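Side-chain contacts in putative ABC transporter amino acid-binding protein (Sinorhizobium meliloti, PDB 2Q88), which binds the compatible solutes ectoine and hydroxyectoine as the substrate-binding protein of an ABC transporter involved in osmoprotection: residues A[125-130]-A[142-147]; A[179-184]-A[189-194]. One frame throughout, in Å; residues are numbered along the deposited sequence.

Contact 1. Residues A[125-130]-A[142-147]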
ATOM      1  N   ALA A 125       8.629 -24.544   0.343  1.00 26.10           N
ATOM      2  CA  ALA A 125       8.314 -23.243  -0.251  1.00 25.74           C
ATOM      3  C   ALA A 125       8.496 -22.089   0.720  1.00 25.67           C
ATOM      4  O   ALA A 125       7.921 -22.075   1.810  1.00 25.89           O
ATOM      5  CB  ALA A 125       6.893 -23.234  -0.812  1.00 25.84           C
ATOM      6  N   LYS A 126       9.302 -21.124   0.320  1.00 25.28           N
ATOM      7  CA  LYS A 126       9.446 -19.912   1.105  1.00 24.73           C
ATOM      8  C   LYS A 126       8.876 -18.752   0.311  1.00 24.18           C
ATOM      9  O   LYS A 126       9.159 -18.608  -0.883  1.00 24.48           O
ATOM     10  CB  LYS A 126      10.907 -19.666   1.468  1.00 25.34           C
ATOM     11  CG  LYS A 126      11.461 -20.652   2.484  1.00 26.61           C
ATOM     12  CD  LYS A 126      12.854 -20.263   2.937  1.00 29.78           C
ATOM     13  CE  LYS A 126      13.449 -21.360   3.820  1.00 31.85           C
ATOM     14  NZ  LYS A 126      14.909 -21.181   4.014  1.00 34.38           N
ATOM     15  N   ILE A 127       8.083 -17.921   0.977  1.00 23.90           N
ATOM     16  CA  ILE A 127       7.551 -16.714   0.347  1.00 22.87           C
ATOM     17  C   ILE A 127       8.170 -15.445   0.924  1.00 22.66           C
ATOM     18  O   ILE A 127       8.265 -15.296   2.143  1.00 22.06           O
ATOM     19  CB  ILE A 127       6.010 -16.670   0.457  1.00 23.02           C
ATOM     20  CG1 ILE A 127       5.469 -15.319  -0.048  1.00 23.61           C
ATOM     21  CG2 ILE A 127       5.537 -16.940   1.903  1.00 21.48           C
ATOM     22  CD1 ILE A 127       4.026 -15.359  -0.500  1.00 26.78           C
ATOM     23  N   GLY A 128       8.581 -14.535   0.045  1.00 22.16           N
ATOM     24  CA  GLY A 128       9.078 -13.233   0.473  1.00 22.08           C
ATOM     25  C   GLY A 128       7.952 -12.229   0.428  1.00 22.85           C
ATOM     26  O   GLY A 128       7.107 -12.270  -0.463  1.00 23.01           O
ATOM     27  N   ALA A 129       7.933 -11.313   1.391  1.00 23.31           N
ATOM     28  CA  ALA A 129       6.858 -10.324   1.476  1.00 23.99           C
ATOM     29  C   ALA A 129       7.287  -9.187   2.388  1.00 24.13           C
ATOM     30  O   ALA A 129       8.096  -9.396   3.292  1.00 23.83           O
ATOM     31  CB  ALA A 129       5.592 -10.973   2.018  1.00 23.71           C
ATOM     32  N   PRO A 130       6.742  -7.992   2.178  1.00 24.38           N
ATOM     33  CA  PRO A 130       7.062  -6.870   3.065  1.00 24.88           C
ATOM     34  C   PRO A 130       6.604  -7.136   4.498  1.00 25.21           C
ATOM     35  O   PRO A 130       5.514  -7.664   4.717  1.00 25.59           O
ATOM     36  CB  PRO A 130       6.320  -5.686   2.437  1.00 24.92           C
ATOM     37  CG  PRO A 130       5.303  -6.274   1.537  1.00 24.95           C
ATOM     38  CD  PRO A 130       5.843  -7.602   1.076  1.00 24.60           C
ATOM     39  N   ALA A 142      -2.840 -18.571   6.045  1.00 26.51           N
ATOM     40  CA  ALA A 142      -3.008 -19.784   5.233  1.00 26.84           C
ATOM     41  C   ALA A 142      -2.279 -20.967   5.852  1.00 26.99           C
ATOM     42  O   ALA A 142      -2.430 -22.115   5.402  1.00 26.89           O
ATOM     43  CB  ALA A 142      -2.501 -19.549   3.814  1.00 27.10           C
ATOM     44  N   GLY A 143      -1.476 -20.684   6.873  1.00 26.99           N
ATOM     45  CA  GLY A 143      -0.741 -21.723   7.579  1.00 26.90           C
ATOM     46  C   GLY A 143       0.727 -21.833   7.215  1.00 27.02           C
ATOM     47  O   GLY A 143       1.383 -22.785   7.625  1.00 26.70           O
ATOM     48  N   VAL A 144       1.259 -20.884   6.436  1.00 26.78           N
ATOM     49  CA  VAL A 144       2.704 -20.886   6.181  1.00 26.91           C
ATOM     50  C   VAL A 144       3.379 -20.529   7.507  1.00 27.10           C
ATOM     51  O   VAL A 144       3.066 -19.486   8.093  1.00 27.35           O
ATOM     52  CB  VAL A 144       3.120 -19.892   5.074  1.00 26.48           C
ATOM     53  CG1 VAL A 144       4.610 -20.027   4.759  1.00 27.00           C
ATOM     54  CG2 VAL A 144       2.287 -20.112   3.823  1.00 26.86           C
ATOM     55  N   PRO A 145       4.258 -21.405   7.999  1.00 27.35           N
ATOM     56  CA  PRO A 145       4.981 -21.163   9.252  1.00 27.25           C
ATOM     57  C   PRO A 145       5.803 -19.887   9.175  1.00 27.27           C
ATOM     58  O   PRO A 145       6.253 -19.515   8.090  1.00 26.42           O
ATOM     59  CB  PRO A 145       5.925 -22.367   9.343  1.00 27.67           C
ATOM     60  CG  PRO A 145       5.288 -23.408   8.520  1.00 27.11           C
ATOM     61  CD  PRO A 145       4.612 -22.712   7.410  1.00 27.15           C
ATOM     62  N   ARG A 146       6.013 -19.244  10.319  1.00 27.02           N
ATOM     63  CA  ARG A 146       6.745 -17.972  10.386  1.00 27.55           C
ATOM     64  C   ARG A 146       8.105 -18.051   9.689  1.00 27.53           C
ATOM     65  O   ARG A 146       8.503 -17.118   8.995  1.00 27.57           O
ATOM     66  CB  ARG A 146       6.913 -17.532  11.851  1.00 27.73           C
ATOM     67  CG  ARG A 146       7.712 -16.254  12.063  1.00 27.77           C
ATOM     68  CD  ARG A 146       6.996 -14.985  11.627  1.00 28.20           C
ATOM     69  NE  ARG A 146       7.324 -14.604  10.251  1.00 29.54           N
ATOM     70  CZ  ARG A 146       6.955 -13.453   9.695  1.00 29.20           C
ATOM     71  NH1 ARG A 146       6.232 -12.589  10.392  1.00 28.55           N
ATOM     72  NH2 ARG A 146       7.300 -13.167   8.447  1.00 28.86           N
ATOM     73  N   ASP A 147       8.796 -19.179   9.844  1.00 27.68           N
ATOM     74  CA  ASP A 147      10.140 -19.318   9.285  1.00 27.62           C
ATOM     75  C   ASP A 147      10.186 -19.508   7.757  1.00 27.05           C
ATOM     76  O   ASP A 147      11.264 -19.469   7.161  1.00 27.18           O
ATOM     77  CB  ASP A 147      10.957 -20.381  10.033  1.00 28.19           C
ATOM     78  CG  ASP A 147      10.366 -21.785   9.928  1.00 29.20           C
ATOM     79  OD1 ASP A 147       9.384 -22.016   9.189  1.00 30.18           O
ATOM     80  OD2 ASP A 147      10.834 -22.745  10.576  1.00 34.15           O
TER
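I127 and V144 supply the apolar part of this contact, through one pair of methyl groups: CG2 of I127 lies 4.3 Å from CG1 of V144. That is a loose van der Waals separation, in keeping with the modest 109 Å² buried between 125-130 and 142-147. On V144 the touching methyl is the branch anti to the backbone N (chi1 -175°), and the CB bond of this residue is directed at the strand. I127 offers its short branch, CG2, rather than its CG1-CD1 arm. Both residues are buried, and I127 also packs on A139 of helix 134-141 and on I119 of helix 116-121, while V144 reaches A120 of that second helix.

At the solvent-exposed edge the K126 chain makes only a distant brush past the D147 carbonyl. It runs out nearly extended, with chi2 and chi3 both at -173°, and K126 CE passes 4.4 Å from D147 O. K126 NZ stays 5.1 Å from D147 O. The carboxylate is farther off again, D147 OD1 lying 7.6 Å from K126 NZ, so the two opposite charges form no salt bridge. No hydrogen bond joins the segments; the strand backbone is instead tied to its neighbours, I127 to R148 and I150, and G128 to V169 and S171. R146 is held separately: its NH2 makes a salt bridge with E136 OE1 and a hydrogen bond to V149 O.

G143, at a positive phi of 102° and with two bonds back into the last helical turn, closes helix 134-141 as a Schellman motif. The chain then turns through V144 towards strand 149-151, which pairs in parallel with 127-129: this is the helix-to-strand connection of a beta-alpha-beta crossover in the mixed sheet of a periplasmic-binding-protein lobe.

Contact 2. Residues A[179-184]-A[189-194]; sequences DLVSKA and VEVLAP
A beta-alpha-beta crossover frames this contact: strand 169-173 leads into helix 174-184, and the chain returns in strand 189-192. Both strands pair antiparallel with 98-106, which therefore runs between them, an arrangement consistent with the type II periplasmic-binding-protein fold. The contact is the packing of the C-terminal part of helix 174-184 on the returning strand.

V181 carries the whole helix side, supplying 61 of the 119 Å² buried between 179-184 and 189-194. Its partners are V189 and V191, two residues apart on the strand and so on the same face, both with CB bonds directed at the helix; the CB bond of the intervening E190 points away, and its OE1 accepts a hydrogen bond from G108 N. V189 presents CG1, the methyl anti to its backbone N (chi1 171°), whereas V191, with almost the same torsion, uses the other branch, CG2. The V181 and V191 side chains run antiparallel alongside each other, while V181 meets V189 at a slant. The packing extends beyond the pair of segments, V189 touching L162 of helix 155-164 and V191 touching I177.

On the more open side of the helix, K183 NZ is modelled against D179 OD1 at 2.5 Å, too short for the length to be trusted. All the contact across the segments is apolar. V191 CG2 sits against the branch point of V181, 3.8 Å from V181 CG2 and 4.1 Å from both V181 CB and V181 CG1, while V189 CG1 reaches V181 CG2 alone, at 4.2 Å.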
ATOM      1  N   ASP A 179       4.952  -3.746 -12.389  1.00 28.00           N
ATOM      2  CA  ASP A 179       5.887  -2.647 -12.591  1.00 28.98           C
ATOM      3  C   ASP A 179       7.332  -3.097 -12.370  1.00 29.06           C
ATOM      4  O   ASP A 179       8.220  -2.824 -13.192  1.00 28.39           O
ATOM      5  CB  ASP A 179       5.525  -1.493 -11.663  1.00 29.30           C
ATOM      6  CG  ASP A 179       6.266  -0.235 -11.998  1.00 31.40           C
ATOM      7  OD1 ASP A 179       7.184   0.118 -11.232  1.00 34.17           O
ATOM      8  OD2 ASP A 179       6.023   0.456 -13.014  1.00 32.43           O
ATOM      9  N   LEU A 180       7.549  -3.812 -11.268  1.00 29.38           N
ATOM     10  CA  LEU A 180       8.872  -4.300 -10.884  1.00 30.20           C
ATOM     11  C   LEU A 180       9.448  -5.294 -11.896  1.00 31.04           C
ATOM     12  O   LEU A 180      10.602  -5.155 -12.312  1.00 31.49           O
ATOM     13  CB  LEU A 180       8.803  -4.918  -9.479  1.00 29.98           C
ATOM     14  CG  LEU A 180       9.965  -5.725  -8.910  1.00 30.35           C
ATOM     15  CD1 LEU A 180      11.180  -4.835  -8.639  1.00 29.95           C
ATOM     16  CD2 LEU A 180       9.505  -6.427  -7.632  1.00 30.36           C
ATOM     17  N   VAL A 181       8.636  -6.270 -12.305  1.00 31.60           N
ATOM     18  CA  VAL A 181       9.049  -7.285 -13.285  1.00 32.71           C
ATOM     19  C   VAL A 181       9.335  -6.678 -14.667  1.00 33.50           C
ATOM     20  O   VAL A 181      10.330  -7.030 -15.312  1.00 33.50           O
ATOM     21  CB  VAL A 181       8.016  -8.440 -13.377  1.00 32.50           C
ATOM     22  CG1 VAL A 181       8.372  -9.434 -14.485  1.00 33.01           C
ATOM     23  CG2 VAL A 181       7.931  -9.171 -12.034  1.00 33.55           C
ATOM     24  N   SER A 182       8.485  -5.752 -15.104  1.00 34.24           N
ATOM     25  CA  SER A 182       8.672  -5.097 -16.404  1.00 35.41           C
ATOM     26  C   SER A 182       9.936  -4.228 -16.478  1.00 35.99           C
ATOM     27  O   SER A 182      10.411  -3.915 -17.574  1.00 36.15           O
ATOM     28  CB  SER A 182       7.437  -4.279 -16.786  1.00 35.45           C
ATOM     29  OG  SER A 182       7.307  -3.134 -15.960  1.00 36.78           O
ATOM     30  N   LYS A 183      10.467  -3.836 -15.322  1.00 36.45           N
ATOM     31  CA  LYS A 183      11.705  -3.058 -15.258  1.00 37.25           C
ATOM     32  C   LYS A 183      12.935  -3.945 -15.065  1.00 37.72           C
ATOM     33  O   LYS A 183      14.070  -3.503 -15.280  1.00 37.74           O
ATOM     34  CB  LYS A 183      11.645  -2.037 -14.124  1.00 37.02           C
ATOM     35  CG  LYS A 183      10.733  -0.856 -14.373  1.00 37.53           C
ATOM     36  CD  LYS A 183      10.702   0.046 -13.162  1.00 38.32           C
ATOM     37  CE  LYS A 183       9.619   1.095 -13.285  1.00 39.29           C
ATOM     38  NZ  LYS A 183       9.147   1.550 -11.946  1.00 40.24           N
ATOM     39  N   ALA A 184      12.699  -5.187 -14.654  1.00 38.50           N
ATOM     40  CA  ALA A 184      13.771  -6.106 -14.273  1.00 39.10           C
ATOM     41  C   ALA A 184      14.497  -6.693 -15.464  1.00 39.56           C
ATOM     42  O   ALA A 184      15.705  -6.952 -15.394  1.00 39.69           O
ATOM     43  CB  ALA A 184      13.219  -7.215 -13.437  1.00 39.20           C
ATOM     44  N   VAL A 189      11.764 -15.025 -14.629  1.00 33.98           N
ATOM     45  CA  VAL A 189      10.747 -14.653 -13.646  1.00 33.49           C
ATOM     46  C   VAL A 189       9.387 -14.529 -14.339  1.00 33.04           C
ATOM     47  O   VAL A 189       9.296 -14.076 -15.486  1.00 33.04           O
ATOM     48  CB  VAL A 189      11.109 -13.328 -12.918  1.00 33.36           C
ATOM     49  CG1 VAL A 189       9.955 -12.837 -12.063  1.00 32.96           C
ATOM     50  CG2 VAL A 189      12.358 -13.507 -12.063  1.00 33.80           C
ATOM     51  N   GLU A 190       8.339 -14.904 -13.612  1.00 32.36           N
ATOM     52  CA  GLU A 190       6.997 -15.046 -14.138  1.00 31.81           C
ATOM     53  C   GLU A 190       5.991 -14.494 -13.132  1.00 31.19           C
ATOM     54  O   GLU A 190       6.177 -14.650 -11.933  1.00 30.68           O
ATOM     55  CB  GLU A 190       6.765 -16.533 -14.341  1.00 32.27           C
ATOM     56  CG  GLU A 190       5.375 -16.967 -14.720  1.00 33.68           C
ATOM     57  CD  GLU A 190       5.391 -18.405 -15.162  1.00 36.10           C
ATOM     58  OE1 GLU A 190       5.955 -18.671 -16.247  1.00 36.23           O
ATOM     59  OE2 GLU A 190       4.873 -19.259 -14.415  1.00 36.93           O
ATOM     60  N   VAL A 191       4.931 -13.849 -13.623  1.00 30.56           N
ATOM     61  CA  VAL A 191       3.918 -13.255 -12.743  1.00 29.69           C
ATOM     62  C   VAL A 191       2.647 -14.093 -12.728  1.00 29.86           C
ATOM     63  O   VAL A 191       2.141 -14.491 -13.780  1.00 29.23           O
ATOM     64  CB  VAL A 191       3.566 -11.801 -13.159  1.00 29.73           C
ATOM     65  CG1 VAL A 191       2.498 -11.203 -12.245  1.00 27.86           C
ATOM     66  CG2 VAL A 191       4.809 -10.920 -13.172  1.00 29.37           C
ATOM     67  N   LEU A 192       2.134 -14.352 -11.530  1.00 29.50           N
ATOM     68  CA  LEU A 192       0.801 -14.921 -11.382  1.00 29.74           C
ATOM     69  C   LEU A 192      -0.074 -13.891 -10.673  1.00 29.57           C
ATOM     70  O   LEU A 192       0.225 -13.484  -9.551  1.00 28.47           O
ATOM     71  CB  LEU A 192       0.850 -16.244 -10.609  1.00 30.47           C
ATOM     72  CG  LEU A 192      -0.470 -17.008 -10.434  1.00 31.26           C
ATOM     73  CD1 LEU A 192      -0.281 -18.490 -10.694  1.00 34.33           C
ATOM     74  CD2 LEU A 192      -1.077 -16.766  -9.055  1.00 32.59           C
ATOM     75  N   ALA A 193      -1.133 -13.456 -11.354  1.00 29.24           N
ATOM     76  CA  ALA A 193      -2.042 -12.440 -10.827  1.00 28.90           C
ATOM     77  C   ALA A 193      -3.471 -12.638 -11.350  1.00 28.86           C
ATOM     78  O   ALA A 193      -3.659 -12.893 -12.543  1.00 29.08           O
ATOM     79  CB  ALA A 193      -1.534 -11.042 -11.184  1.00 28.99           C
ATOM     80  N   PRO A 194      -4.470 -12.523 -10.470  1.00 28.60           N
ATOM     81  CA  PRO A 194      -4.245 -12.357  -9.032  1.00 28.23           C
ATOM     82  C   PRO A 194      -4.012 -13.686  -8.336  1.00 28.04           C
ATOM     83  O   PRO A 194      -4.291 -14.741  -8.915  1.00 27.66           O
ATOM     84  CB  PRO A 194      -5.556 -11.745  -8.548  1.00 28.52           C
ATOM     85  CG  PRO A 194      -6.583 -12.297  -9.462  1.00 28.59           C
ATOM     86  CD  PRO A 194      -5.906 -12.481 -10.808  1.00 28.75           C
TER

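Overall arrangement
Both contacts reach the same mixed sheet, their centres 19 Å apart and their nearest atoms about 10 Å apart, without touching. They follow one another along the chain, each joining a strand to part of a crossover: contact 1 sets a strand against the loop leaving a helix, contact 2 a helix against the strand after it. Neither is wholly core. Contact 1 divides into a buried aliphatic pair and an exposed approach of K126 to D147, whereas contact 2 is purely aliphatic, with one buried and two partly exposed valines and closer methyl approaches. Only contact 1 includes a residue of the ectoine pocket, P130, which lies away from its touching atoms.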